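Local coordinates for flavin-nucleotide-binding protein (Mycobacterium smegmatis, PDB 4YBN) that binds FAD and heme b in a split beta-barrel dimer of the pyridoxamine 5'-phosphate oxidase-related family and is probably an oxidoreductase, at residues E167-D171 and W182-V186; L25-T31 and Y102-T106; V37-R41 and A72-P78; R54-E58 and A153-G157. All blocks are in the same frame, centred on the assembly; numbering follows the deposited sequence.

Interaction 1 of 4, residues E167-D171 and W182-V186; sequences EGWPD and WAGVV
Trp-169 meets Val-185 through one methyl. Val-185 CG2 lies 3.8 Å from CE3 of the indole, and the two side chains cross at about a right angle. At the rim of the same ring, near its plane, stands Gly-184 CA, 4.4 Å from Trp-169 CZ3. Pro-170 adds the second patch. Its CG sits 3.7 Å from Gly-184 N and 4.1 Å from Ala-183 CB. No hydrogen bond joins the two segments, so the contact is apolar packing against the start of strand 184-192.

In Val-185, CG1 stands anti to the backbone N (chi1 172°), which leaves CG2 anti to the carbonyl carbon and turned to the indole. Gly-184 has an extended backbone, and its N lies over one face of the Trp-182 ring, 3.4 Å above the plane.

Arg-101 makes a cation-pi contact with Trp-169, and its NE hydrogen-bonds Gly-168 O. Pro-199 of the second subunit packs on Trp-169. Segment 167-171 follows strand 161-166. Strand 184-192 pairs with strand 78-91, and Gly-184 and Val-185 also pair with a strand of the second subunit, which carries the sheet across the interface.

Interaction 2 of 4, residues L25-T31 and Y102-T106; sequences LDDLLDT and YRSAT. With FAD (flavin-adenine dinucleotide), chain K.
Leu-28 and Leu-25 pack helix 22-29 onto strand 99-108 of the split beta-barrel, the fold of this flavin-binding family. The helix segment runs nearly across the strand, at 101°, with the axes 9.0 Å apart.

Leu-28 points its CB at the strand, and CG stands anti to the backbone N (chi1 178°). The chain then forks. CD1 touches Arg-103 CB at 4.0 Å and lies over one face of the guanidinium. CD2 reaches Ala-105, 3.7 Å from its N and 3.8 Å from its CB. Leu-25 CD1 meets Ala-105 CB from another direction, at a tight 3.5 Å.

Arg-103 bends at chi3. Its NH2 forms a salt bridge with Asp-87, while NH1 makes a long one, 4.0 Å, with Asp-27 OD2 near the guanidinium plane.

Alternate residues of the strand face the cofactors. The Tyr-102 ring has FAD C8 over the centre of one face, and its OH bonds a heme oxygen. Ser-104 and Thr-106 line the adenine, next to Ala-47 and Pro-49 of the second subunit. Ser-104 OG bonds Thr-84 OG1, and Thr-106 OG1 lies 3.2 Å from FAD C2A.

Interaction 3 of 4, residues V37-R41 and A72-P78; sequences VALVR and ALAEGAP
Leu-39 takes part in three of the apolar pairs. Its CD1 touches two alanine methyls, 3.8 Å from Ala-72 CB and 3.8 Å from Ala-77 CB. CG takes the position between the backbone N and the carbonyl carbon (chi1 64°), which sends the branch to the helix end. Val-37 CG1 touches Leu-73 CD1 at 4.2 Å. Phe-48, from the neighbouring strand 44-55, packs on Val-37, Leu-39 and Leu-73.

The cationic group of Arg-41 also rests on methyls. Ala-72 CB sits over the centre of one guanidinium face, and Ala-77 CB lies 3.6 Å from NH2. The chain reaches this place by bending at chi2 and chi3. NE donates back to Val-40 O at 2.8 Å, which limits how the group can turn.

Helix 68-74 ends here in a Schellman motif, with Gly-76 at positive phi. Ala-77 N bonds Ala-72 O, and Gly-76 N bonds Leu-73 O. The turn brings Ala-77 back onto strand 34-41 of the barrel sheet and leads the chain into strand 78-91, which pairs with it.

Polar links across the contact pass through water. One water accepts from Val-40 N and donates to Pro-78 O at 2.7 Å. A second donates to Ala-72 O and takes a weak bond from Arg-41 NH2.

Interaction 4 of 4, residues R54-E58 and A153-G157; sequences RVGDE and ALAIG
Glu-58, the last residue of a type II' turn that starts at Val-55, forms an antiparallel non-hydrogen-bonded pair with Ala-155, CA to CA 4.7 Å. Ile-156 N donates to Asp-57 O at 2.8 Å, almost straight (168°). Beside it, Glu-58 CA makes a CA-H...O contact of 3.4 Å with Leu-154 O. The hairpin of strands 44-55 and 58-64 is thus fastened to strand 149-155 in the barrel sheet.

Ile-156 carries the apolar part. CG1 stands anti to its carbonyl carbon (chi1 -56°), and CD1 reaches Arg-54 CG at 3.9 Å, the two side chains crossing at about a right angle. Leu-25 and Leu-29 of helix 22-29 also pack on Ile-156. The Glu-58 chain is extended beyond CG and brings OE2 to 3.5 Å from Ala-153 CB.

The polar ends have partners. Arg-54 NH1 bonds Gly-56 O inside the turn, while NH2 forms a salt bridge with Asp-30. Asp-57 OD1 pairs with Arg-22, and Glu-58 OE1 bonds Tyr-122 OH. Glu-58 OE2 also lies close to Glu-112 OE2. Two carboxylates so near would probably raise the proton affinity of one of them.

How the interactions relate
All four contacts reach one antiparallel sheet. Interactions 2 and 4 lie closest, with centres about 13 Å apart. They touch directly, through a salt bridge and through apolar packing. Interaction 3 is nested inside the chain loop closed by interaction 2 and alternates with interaction 4. Its strand 34-41 is a neighbour of strand 44-55, used by interaction 4. Interaction 1 comes last in the chain, about 39 Å from interaction 3 between centres and on the opposite side of the chain's centre. It touches interaction 2 through Glu-167. Interactions 1, 2 and 3 meet the second subunit, whose residues complete the FAD site beside interaction 2.

Interaction 1 of 4, residues E167-D171 and W182-V186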
loop_
_atom_site.group_PDB
_atom_site.type_symbol
_atom_site.label_atom_id
_atom_site.label_comp_id
_atom_site.label_asym_id
_atom_site.label_seq_id
_atom_site.Cartn_x
_atom_site.Cartn_y
_atom_site.Cartn_z
ATOM N N GLU A 167 11.316 11.361 4.637
ATOM C CA GLU A 167 10.465 12.537 4.748
ATOM C C GLU A 167 11.255 13.802 4.480
ATOM O O GLU A 167 10.918 14.863 5.022
ATOM C CB GLU A 167 9.818 12.630 6.150
ATOM C CG GLU A 167 8.977 11.420 6.576
ATOM C CD GLU A 167 7.730 11.216 5.733
ATOM O OE1 GLU A 167 7.282 12.157 5.046
ATOM O OE2 GLU A 167 7.188 10.108 5.739
ATOM N N GLY A 168 12.262 13.707 3.624
ATOM C CA GLY A 168 13.201 14.813 3.394
ATOM C C GLY A 168 12.795 15.669 2.235
ATOM O O GLY A 168 11.599 15.652 1.810
ATOM N N TRP A 169 13.777 16.432 1.738
ATOM C CA TRP A 169 13.617 17.332 0.589
ATOM C C TRP A 169 14.456 16.869 -0.601
ATOM O O TRP A 169 15.310 16.045 -0.429
ATOM C CB TRP A 169 14.094 18.727 0.978
ATOM C CG TRP A 169 13.290 19.309 1.988
ATOM C CD1 TRP A 169 13.571 19.376 3.317
ATOM C CD2 TRP A 169 11.999 19.891 1.806
ATOM N NE1 TRP A 169 12.529 19.987 3.972
ATOM C CE2 TRP A 169 11.556 20.315 3.066
ATOM C CE3 TRP A 169 11.187 20.121 0.687
ATOM C CZ2 TRP A 169 10.330 20.941 3.250
ATOM C CZ3 TRP A 169 9.977 20.744 0.872
ATOM C CH2 TRP A 169 9.572 21.160 2.137
ATOM N N PRO A 170 14.239 17.429 -1.825
ATOM C CA PRO A 170 15.095 17.046 -2.927
ATOM C C PRO A 170 16.608 17.316 -2.612
ATOM O O PRO A 170 16.949 18.320 -1.945
ATOM C CB PRO A 170 14.644 17.974 -4.051
ATOM C CG PRO A 170 13.297 18.422 -3.703
ATOM C CD PRO A 170 13.223 18.418 -2.219
ATOM N N ASP A 171 17.478 16.412 -3.049
ATOM C CA ASP A 171 18.922 16.550 -2.877
ATOM C C ASP A 171 19.663 16.866 -4.205
ATOM O O ASP A 171 20.416 16.046 -4.771
ATOM C CB ASP A 171 19.434 15.282 -2.242
ATOM C CG ASP A 171 20.885 15.354 -1.926
ATOM O OD1 ASP A 171 21.431 16.479 -1.775
ATOM O OD2 ASP A 171 21.483 14.273 -1.827
ATOM N N TRP A 182 12.046 25.376 -9.978
ATOM C CA TRP A 182 11.333 25.053 -8.734
ATOM C C TRP A 182 11.718 23.635 -8.257
ATOM O O TRP A 182 12.020 22.760 -9.073
ATOM C CB TRP A 182 9.816 25.116 -8.968
ATOM C CG TRP A 182 9.019 25.057 -7.657
ATOM C CD1 TRP A 182 8.706 26.101 -6.821
ATOM C CD2 TRP A 182 8.511 23.874 -7.027
ATOM N NE1 TRP A 182 8.008 25.638 -5.713
ATOM C CE2 TRP A 182 7.855 24.279 -5.829
ATOM C CE3 TRP A 182 8.510 22.521 -7.376
ATOM C CZ2 TRP A 182 7.225 23.359 -4.960
ATOM C CZ3 TRP A 182 7.876 21.595 -6.497
ATOM C CH2 TRP A 182 7.245 22.027 -5.322
ATOM N N ALA A 183 11.738 23.435 -6.950
ATOM C CA ALA A 183 11.858 22.102 -6.370
ATOM C C ALA A 183 11.003 22.074 -5.091
ATOM O O ALA A 183 10.673 23.134 -4.532
ATOM C CB ALA A 183 13.292 21.787 -6.035
ATOM N N GLY A 184 10.632 20.874 -4.618
ATOM C CA GLY A 184 9.733 20.801 -3.503
ATOM C C GLY A 184 9.061 19.452 -3.337
ATOM O O GLY A 184 9.550 18.427 -3.862
ATOM N N VAL A 185 7.981 19.459 -2.566
ATOM C CA VAL A 185 7.200 18.218 -2.252
ATOM C C VAL A 185 5.752 18.492 -2.460
ATOM O O VAL A 185 5.236 19.512 -2.008
ATOM C CB VAL A 185 7.473 17.777 -0.814
ATOM C CG1 VAL A 185 6.571 16.610 -0.316
ATOM C CG2 VAL A 185 8.917 17.378 -0.703
ATOM N N VAL A 186 5.082 17.630 -3.217
ATOM C CA VAL A 186 3.638 17.616 -3.239
ATOM C C VAL A 186 3.186 16.527 -2.260
ATOM O O VAL A 186 3.403 15.334 -2.537
ATOM C CB VAL A 186 3.107 17.294 -4.594
ATOM C CG1 VAL A 186 1.604 17.529 -4.614
ATOM C CG2 VAL A 186 3.804 18.169 -5.637
#

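Interaction 2 of 4, residues L25-T31 and Y102-T106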
loop_
_atom_site.group_PDB
_atom_site.type_symbol
_atom_site.label_atom_id
_atom_site.label_comp_id
_atom_site.label_asym_id
_atom_site.label_seq_id
_atom_site.Cartn_x
_atom_site.Cartn_y
_atom_site.Cartn_z
ATOM N N LEU A 25 7.618 2.562 14.618
ATOM C CA LEU A 25 6.940 1.404 14.085
ATOM C C LEU A 25 5.478 1.297 14.460
ATOM O O LEU A 25 4.618 1.152 13.581
ATOM C CB LEU A 25 7.678 0.140 14.412
ATOM C CG LEU A 25 6.945 -1.113 13.930
ATOM C CD1 LEU A 25 7.067 -1.268 12.424
ATOM C CD2 LEU A 25 7.441 -2.329 14.658
ATOM N N ASP A 26 5.166 1.428 15.740
ATOM C CA ASP A 26 3.793 1.400 16.176
ATOM C C ASP A 26 2.959 2.500 15.589
ATOM O O ASP A 26 1.780 2.303 15.252
ATOM C CB ASP A 26 3.712 1.459 17.746
ATOM C CG ASP A 26 4.230 0.205 18.382
ATOM O OD1 ASP A 26 4.429 -0.767 17.659
ATOM O OD2 ASP A 26 4.440 0.168 19.624
ATOM N N ASP A 27 3.526 3.674 15.478
ATOM C CA ASP A 27 2.831 4.765 14.885
ATOM C C ASP A 27 2.428 4.456 13.425
ATOM O O ASP A 27 1.282 4.653 13.028
ATOM C CB ASP A 27 3.689 6.038 14.924
ATOM C CG ASP A 27 2.916 7.238 14.434
ATOM O OD1 ASP A 27 1.954 7.632 15.129
ATOM O OD2 ASP A 27 3.240 7.776 13.337
ATOM N N LEU A 28 3.336 3.869 12.671
ATOM C CA LEU A 28 2.972 3.461 11.321
ATOM C C LEU A 28 1.941 2.407 11.326
ATOM O O LEU A 28 0.907 2.541 10.666
ATOM C CB LEU A 28 4.192 2.960 10.595
ATOM C CG LEU A 28 3.948 2.455 9.169
ATOM C CD1 LEU A 28 3.378 3.537 8.318
ATOM C CD2 LEU A 28 5.203 1.909 8.596
ATOM N N LEU A 29 2.121 1.374 12.160
ATOM C CA LEU A 29 1.154 0.280 12.209
ATOM C C LEU A 29 -0.205 0.691 12.755
ATOM O O LEU A 29 -1.237 0.094 12.467
ATOM C CB LEU A 29 1.716 -0.866 13.048
ATOM C CG LEU A 29 2.981 -1.542 12.572
ATOM C CD1 LEU A 29 3.435 -2.627 13.476
ATOM C CD2 LEU A 29 2.838 -2.063 11.139
ATOM N N ASP A 30 -0.241 1.759 13.542
ATOM C CA ASP A 30 -1.479 2.266 14.004
ATOM C C ASP A 30 -2.080 3.307 13.094
ATOM O O ASP A 30 -3.064 3.927 13.471
ATOM C CB ASP A 30 -1.248 2.953 15.345
ATOM C CG ASP A 30 -0.904 1.938 16.439
ATOM O OD1 ASP A 30 -1.184 0.731 16.217
ATOM O OD2 ASP A 30 -0.344 2.362 17.472
ATOM N N THR A 31 -1.481 3.548 11.943
ATOM C CA THR A 31 -1.983 4.497 10.999
ATOM C C THR A 31 -2.593 3.780 9.786
ATOM O O THR A 31 -3.691 4.111 9.384
ATOM C CB THR A 31 -0.839 5.423 10.533
ATOM O OG1 THR A 31 -0.300 6.093 11.652
ATOM C CG2 THR A 31 -1.366 6.487 9.535
ATOM N N TYR A 102 7.788 8.622 2.137
ATOM C CA TYR A 102 7.049 7.433 2.610
ATOM C C TYR A 102 7.562 6.928 3.933
ATOM O O TYR A 102 8.627 7.359 4.396
ATOM C CB TYR A 102 7.222 6.349 1.599
ATOM C CG TYR A 102 8.670 5.887 1.490
ATOM C CD1 TYR A 102 9.229 5.033 2.457
ATOM C CD2 TYR A 102 9.489 6.300 0.421
ATOM C CE1 TYR A 102 10.538 4.582 2.352
ATOM C CE2 TYR A 102 10.798 5.835 0.305
ATOM C CZ TYR A 102 11.317 4.984 1.276
ATOM O OH TYR A 102 12.607 4.525 1.183
ATOM N N ARG A 103 6.806 5.993 4.532
ATOM C CA ARG A 103 7.227 5.254 5.727
ATOM C C ARG A 103 6.859 3.806 5.419
ATOM O O ARG A 103 5.765 3.561 4.909
ATOM C CB ARG A 103 6.423 5.702 6.926
ATOM C CG ARG A 103 6.632 7.093 7.479
ATOM C CD ARG A 103 5.514 7.419 8.439
ATOM N NE ARG A 103 4.380 7.906 7.667
ATOM C CZ ARG A 103 3.142 8.054 8.098
ATOM N NH1 ARG A 103 2.825 7.744 9.362
ATOM N NH2 ARG A 103 2.206 8.507 7.229
ATOM N N SER A 104 7.739 2.852 5.641
ATOM C CA SER A 104 7.442 1.506 5.292
ATOM C C SER A 104 8.006 0.559 6.365
ATOM O O SER A 104 9.107 0.802 6.862
ATOM C CB SER A 104 8.098 1.124 3.929
ATOM O OG SER A 104 7.581 -0.196 3.610
ATOM N N ALA A 105 7.271 -0.473 6.715
ATOM C CA ALA A 105 7.801 -1.463 7.664
ATOM C C ALA A 105 7.682 -2.791 7.021
ATOM O O ALA A 105 6.729 -3.056 6.276
ATOM C CB ALA A 105 7.015 -1.397 8.949
ATOM N N THR A 106 8.643 -3.658 7.308
ATOM C CA THR A 106 8.607 -5.027 6.866
ATOM C C THR A 106 8.840 -5.930 8.103
ATOM O O THR A 106 9.742 -5.641 8.884
ATOM C CB THR A 106 9.696 -5.332 5.848
ATOM O OG1 THR A 106 9.744 -4.273 4.868
ATOM C CG2 THR A 106 9.305 -6.605 5.149
HETATM P PA FAD K . 17.856 -5.074 0.473
HETATM O O1A FAD K . 19.287 -4.904 0.899
HETATM O O2A FAD K . 17.608 -5.880 -0.767
HETATM O O5B FAD K . 16.994 -5.595 1.783
HETATM C C5B FAD K . 17.606 -5.839 3.068
HETATM C C4B FAD K . 16.628 -5.564 4.218
HETATM O O4B FAD K . 16.359 -4.151 4.299
HETATM C C3B FAD K . 15.206 -6.116 4.052
HETATM O O3B FAD K . 15.051 -7.532 4.260
HETATM C C2B FAD K . 14.361 -5.199 4.953
HETATM O O2B FAD K . 14.299 -5.674 6.292
HETATM C C1B FAD K . 15.113 -3.861 4.934
HETATM N N9A FAD K . 14.346 -2.893 4.144
HETATM C C8A FAD K . 14.716 -2.541 2.889
HETATM N N7A FAD K . 13.804 -1.673 2.361
HETATM C C5A FAD K . 12.843 -1.471 3.282
HETATM C C6A FAD K . 11.599 -0.659 3.299
HETATM N N6A FAD K . 11.328 0.073 2.195
HETATM N N1A FAD K . 10.838 -0.675 4.435
HETATM C C2A FAD K . 11.168 -1.450 5.512
HETATM N N3A FAD K . 12.293 -2.198 5.530
HETATM C C4A FAD K . 13.180 -2.261 4.469
HETATM N N1 FAD K . 13.326 1.933 -4.007
HETATM C C2 FAD K . 13.797 2.044 -5.284
HETATM O O2 FAD K . 14.914 1.501 -5.445
HETATM N N3 FAD K . 13.098 2.679 -6.271
HETATM C C4 FAD K . 11.829 3.189 -6.058
HETATM O O4 FAD K . 11.060 3.746 -6.893
HETATM C C4X FAD K . 11.277 3.130 -4.686
HETATM N N5 FAD K . 10.043 3.610 -4.394
HETATM C C5X FAD K . 9.557 3.473 -3.131
HETATM C C6 FAD K . 8.334 3.970 -2.826
HETATM C C7 FAD K . 7.863 3.868 -1.530
HETATM C C7M FAD K . 6.508 4.389 -1.181
HETATM C C8 FAD K . 8.635 3.199 -0.459
HETATM C C8M FAD K . 8.077 3.041 0.932
HETATM C C9 FAD K . 9.870 2.710 -0.764
HETATM C C9A FAD K . 10.350 2.824 -2.062
HETATM N N10 FAD K . 11.600 2.287 -2.377
HETATM C C10 FAD K . 12.107 2.444 -3.666
HETATM C "C1'" FAD K . 12.442 1.658 -1.328
HETATM C "C2'" FAD K . 12.586 0.163 -1.432
HETATM O "O2'" FAD K . 11.597 -0.434 -0.596
HETATM C "C3'" FAD K . 13.967 -0.188 -0.872
HETATM O "O3'" FAD K . 14.165 0.499 0.408
HETATM C "C4'" FAD K . 15.064 0.145 -1.919
HETATM O "O4'" FAD K . 14.832 -0.568 -3.167
HETATM C "C5'" FAD K . 16.435 -0.212 -1.375
HETATM O "O5'" FAD K . 16.363 -1.528 -0.848
HETATM P P FAD K . 17.682 -2.310 -0.365
HETATM O O1P FAD K . 18.287 -1.386 0.659
HETATM O O2P FAD K . 18.464 -2.740 -1.552
HETATM O O3P FAD K . 17.119 -3.619 0.347
#

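Interaction 3 of 4, residues V37-R41 and A72-P78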
loop_
_atom_site.group_PDB
_atom_site.type_symbol
_atom_site.label_atom_id
_atom_site.label_comp_id
_atom_site.label_asym_id
_atom_site.label_seq_id
_atom_site.Cartn_x
_atom_site.Cartn_y
_atom_site.Cartn_z
ATOM N N VAL A 37 0.933 -9.166 2.387
ATOM C CA VAL A 37 1.553 -10.358 2.946
ATOM C C VAL A 37 2.119 -11.219 1.821
ATOM O O VAL A 37 1.481 -11.445 0.834
ATOM C CB VAL A 37 0.550 -11.186 3.708
ATOM C CG1 VAL A 37 1.157 -12.517 4.138
ATOM C CG2 VAL A 37 0.021 -10.434 4.901
ATOM N N ALA A 38 3.366 -11.590 1.969
ATOM C CA ALA A 38 4.085 -12.406 1.002
ATOM C C ALA A 38 4.435 -13.747 1.633
ATOM O O ALA A 38 4.850 -13.802 2.811
ATOM C CB ALA A 38 5.345 -11.690 0.622
ATOM N N LEU A 39 4.266 -14.828 0.873
ATOM C CA LEU A 39 4.628 -16.127 1.274
ATOM C C LEU A 39 5.049 -16.918 0.006
ATOM O O LEU A 39 5.022 -16.407 -1.114
ATOM C CB LEU A 39 3.480 -16.819 1.963
ATOM C CG LEU A 39 2.210 -17.129 1.195
ATOM C CD1 LEU A 39 1.523 -18.345 1.773
ATOM C CD2 LEU A 39 1.283 -15.918 1.242
ATOM N N VAL A 40 5.459 -18.152 0.217
ATOM C CA VAL A 40 5.967 -19.000 -0.861
ATOM C C VAL A 40 5.028 -20.197 -0.973
ATOM O O VAL A 40 4.620 -20.804 0.050
ATOM C CB VAL A 40 7.354 -19.460 -0.510
ATOM C CG1 VAL A 40 7.984 -20.243 -1.649
ATOM C CG2 VAL A 40 8.262 -18.276 -0.175
ATOM N N ARG A 41 4.605 -20.480 -2.198
ATOM C CA ARG A 41 3.893 -21.731 -2.534
ATOM C C ARG A 41 4.600 -22.397 -3.677
ATOM O O ARG A 41 4.841 -21.759 -4.735
ATOM C CB ARG A 41 2.486 -21.434 -3.003
ATOM C CG ARG A 41 1.675 -20.692 -1.984
ATOM C CD ARG A 41 1.164 -21.627 -0.878
ATOM N NE ARG A 41 2.080 -21.857 0.253
ATOM C CZ ARG A 41 1.935 -22.824 1.166
ATOM N NH1 ARG A 41 0.968 -23.718 1.055
ATOM N NH2 ARG A 41 2.786 -22.921 2.173
ATOM N N ALA A 72 -2.810 -21.404 4.315
ATOM C CA ALA A 72 -1.381 -21.614 4.119
ATOM C C ALA A 72 -0.617 -21.003 5.251
ATOM O O ALA A 72 0.254 -21.616 5.844
ATOM C CB ALA A 72 -0.938 -21.060 2.775
ATOM N N LEU A 73 -1.024 -19.815 5.684
ATOM C CA LEU A 73 -0.395 -19.197 6.800
ATOM C C LEU A 73 -0.707 -19.903 8.109
ATOM O O LEU A 73 0.148 -20.016 8.966
ATOM C CB LEU A 73 -0.883 -17.753 6.925
ATOM C CG LEU A 73 -0.450 -16.795 5.781
ATOM C CD1 LEU A 73 -1.200 -15.484 6.003
ATOM C CD2 LEU A 73 1.036 -16.557 5.859
ATOM N N ALA A 74 -1.936 -20.352 8.267
ATOM C CA ALA A 74 -2.338 -21.081 9.458
ATOM C C ALA A 74 -1.515 -22.408 9.597
ATOM O O ALA A 74 -1.113 -22.798 10.671
ATOM C CB ALA A 74 -3.761 -21.452 9.366
ATOM N N GLU A 75 -1.161 -22.977 8.471
ATOM C CA GLU A 75 -0.371 -24.229 8.419
ATOM C C GLU A 75 1.122 -23.968 8.564
ATOM O O GLU A 75 1.924 -24.909 8.549
ATOM C CB GLU A 75 -0.664 -24.961 7.125
ATOM C CG GLU A 75 -2.086 -25.537 7.153
ATOM C CD GLU A 75 -2.603 -26.083 5.799
ATOM O OE1 GLU A 75 -1.878 -26.185 4.791
ATOM O OE2 GLU A 75 -3.812 -26.380 5.709
ATOM N N GLY A 76 1.528 -22.711 8.744
ATOM C CA GLY A 76 2.883 -22.441 9.096
ATOM C C GLY A 76 3.748 -21.807 8.022
ATOM O O GLY A 76 4.935 -21.635 8.230
ATOM N N ALA A 77 3.192 -21.351 6.895
ATOM C CA ALA A 77 4.032 -20.701 5.839
ATOM C C ALA A 77 4.765 -19.489 6.388
ATOM O O ALA A 77 4.161 -18.523 6.868
ATOM C CB ALA A 77 3.161 -20.314 4.639
ATOM N N PRO A 78 6.078 -19.491 6.299
ATOM C CA PRO A 78 6.821 -18.314 6.714
ATOM C C PRO A 78 6.351 -17.115 5.866
ATOM O O PRO A 78 6.045 -17.302 4.723
ATOM C CB PRO A 78 8.236 -18.681 6.373
ATOM C CG PRO A 78 8.282 -20.146 6.490
ATOM C CD PRO A 78 6.978 -20.600 5.912
HETATM O O HOH W 1 6.372 -19.194 2.869
HETATM O O HOH W 2 1.758 -23.581 4.648
#

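Interaction 4 of 4, residues R54-E58 and A153-G157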
loop_
_atom_site.group_PDB
_atom_site.type_symbol
_atom_site.label_atom_id
_atom_site.label_comp_id
_atom_site.label_asym_id
_atom_site.label_seq_id
_atom_site.Cartn_x
_atom_site.Cartn_y
_atom_site.Cartn_z
ATOM N N ARG A 54 -2.690 -3.814 14.897
ATOM C CA ARG A 54 -1.716 -4.086 15.903
ATOM C C ARG A 54 -2.461 -4.200 17.233
ATOM O O ARG A 54 -3.121 -3.219 17.670
ATOM C CB ARG A 54 -0.682 -2.975 16.002
ATOM C CG ARG A 54 0.437 -3.343 16.963
ATOM C CD ARG A 54 1.471 -2.247 17.193
ATOM N NE ARG A 54 0.939 -0.962 17.694
ATOM C CZ ARG A 54 0.784 -0.692 18.996
ATOM N NH1 ARG A 54 1.175 -1.550 19.903
ATOM N NH2 ARG A 54 0.333 0.472 19.399
ATOM N N VAL A 55 -2.376 -5.368 17.857
ATOM C CA VAL A 55 -2.973 -5.608 19.188
ATOM C C VAL A 55 -1.833 -5.844 20.079
ATOM O O VAL A 55 -1.337 -6.922 20.159
ATOM C CB VAL A 55 -3.963 -6.738 19.155
ATOM C CG1 VAL A 55 -4.607 -7.017 20.527
ATOM C CG2 VAL A 55 -5.040 -6.394 18.132
ATOM N N GLY A 56 -1.381 -4.767 20.672
ATOM C CA GLY A 56 -0.179 -4.794 21.479
ATOM C C GLY A 56 1.085 -5.092 20.702
ATOM O O GLY A 56 1.457 -4.309 19.838
ATOM N N ASP A 57 1.675 -6.237 20.947
ATOM C CA ASP A 57 2.865 -6.662 20.280
ATOM C C ASP A 57 2.570 -7.786 19.292
ATOM O O ASP A 57 3.437 -8.562 18.939
ATOM C CB ASP A 57 3.927 -7.094 21.274
ATOM C CG ASP A 57 4.377 -5.959 22.174
ATOM O OD1 ASP A 57 4.583 -4.811 21.727
ATOM O OD2 ASP A 57 4.524 -6.217 23.366
ATOM N N GLU A 58 1.354 -7.858 18.831
ATOM C CA GLU A 58 1.022 -8.759 17.750
ATOM C C GLU A 58 0.361 -7.990 16.584
ATOM O O GLU A 58 -0.460 -7.103 16.819
ATOM C CB GLU A 58 0.119 -9.836 18.250
ATOM C CG GLU A 58 0.906 -10.989 18.852
ATOM C CD GLU A 58 0.030 -11.939 19.580
ATOM O OE1 GLU A 58 -0.864 -11.425 20.322
ATOM O OE2 GLU A 58 0.189 -13.173 19.375
ATOM N N ALA A 153 -2.007 -14.300 14.129
ATOM C CA ALA A 153 -1.205 -13.259 14.787
ATOM C C ALA A 153 0.253 -13.499 14.560
ATOM O O ALA A 153 0.732 -14.633 14.685
ATOM C CB ALA A 153 -1.476 -13.272 16.298
ATOM N N LEU A 154 0.932 -12.454 14.149
ATOM C CA LEU A 154 2.356 -12.452 13.993
ATOM C C LEU A 154 2.987 -11.605 15.061
ATOM O O LEU A 154 2.638 -10.452 15.236
ATOM C CB LEU A 154 2.667 -11.872 12.604
ATOM C CG LEU A 154 4.138 -11.690 12.227
ATOM C CD1 LEU A 154 4.707 -13.072 11.972
ATOM C CD2 LEU A 154 4.362 -10.828 11.022
ATOM N N ALA A 155 3.934 -12.195 15.778
ATOM C CA ALA A 155 4.652 -11.548 16.868
ATOM C C ALA A 155 5.527 -10.437 16.396
ATOM O O ALA A 155 6.273 -10.606 15.465
ATOM C CB ALA A 155 5.505 -12.582 17.647
ATOM N N ILE A 156 5.436 -9.282 17.048
ATOM C CA ILE A 156 6.337 -8.211 16.794
ATOM C C ILE A 156 7.389 -8.250 17.896
ATOM O O ILE A 156 7.119 -7.840 19.028
ATOM C CB ILE A 156 5.687 -6.852 16.830
ATOM C CG1 ILE A 156 4.522 -6.773 15.854
ATOM C CG2 ILE A 156 6.757 -5.794 16.549
ATOM C CD1 ILE A 156 3.551 -5.619 16.160
ATOM N N GLY A 157 8.571 -8.708 17.531
ATOM C CA GLY A 157 9.615 -8.941 18.509
ATOM C C GLY A 157 10.625 -7.831 18.428
ATOM O O GLY A 157 10.284 -6.727 17.994
#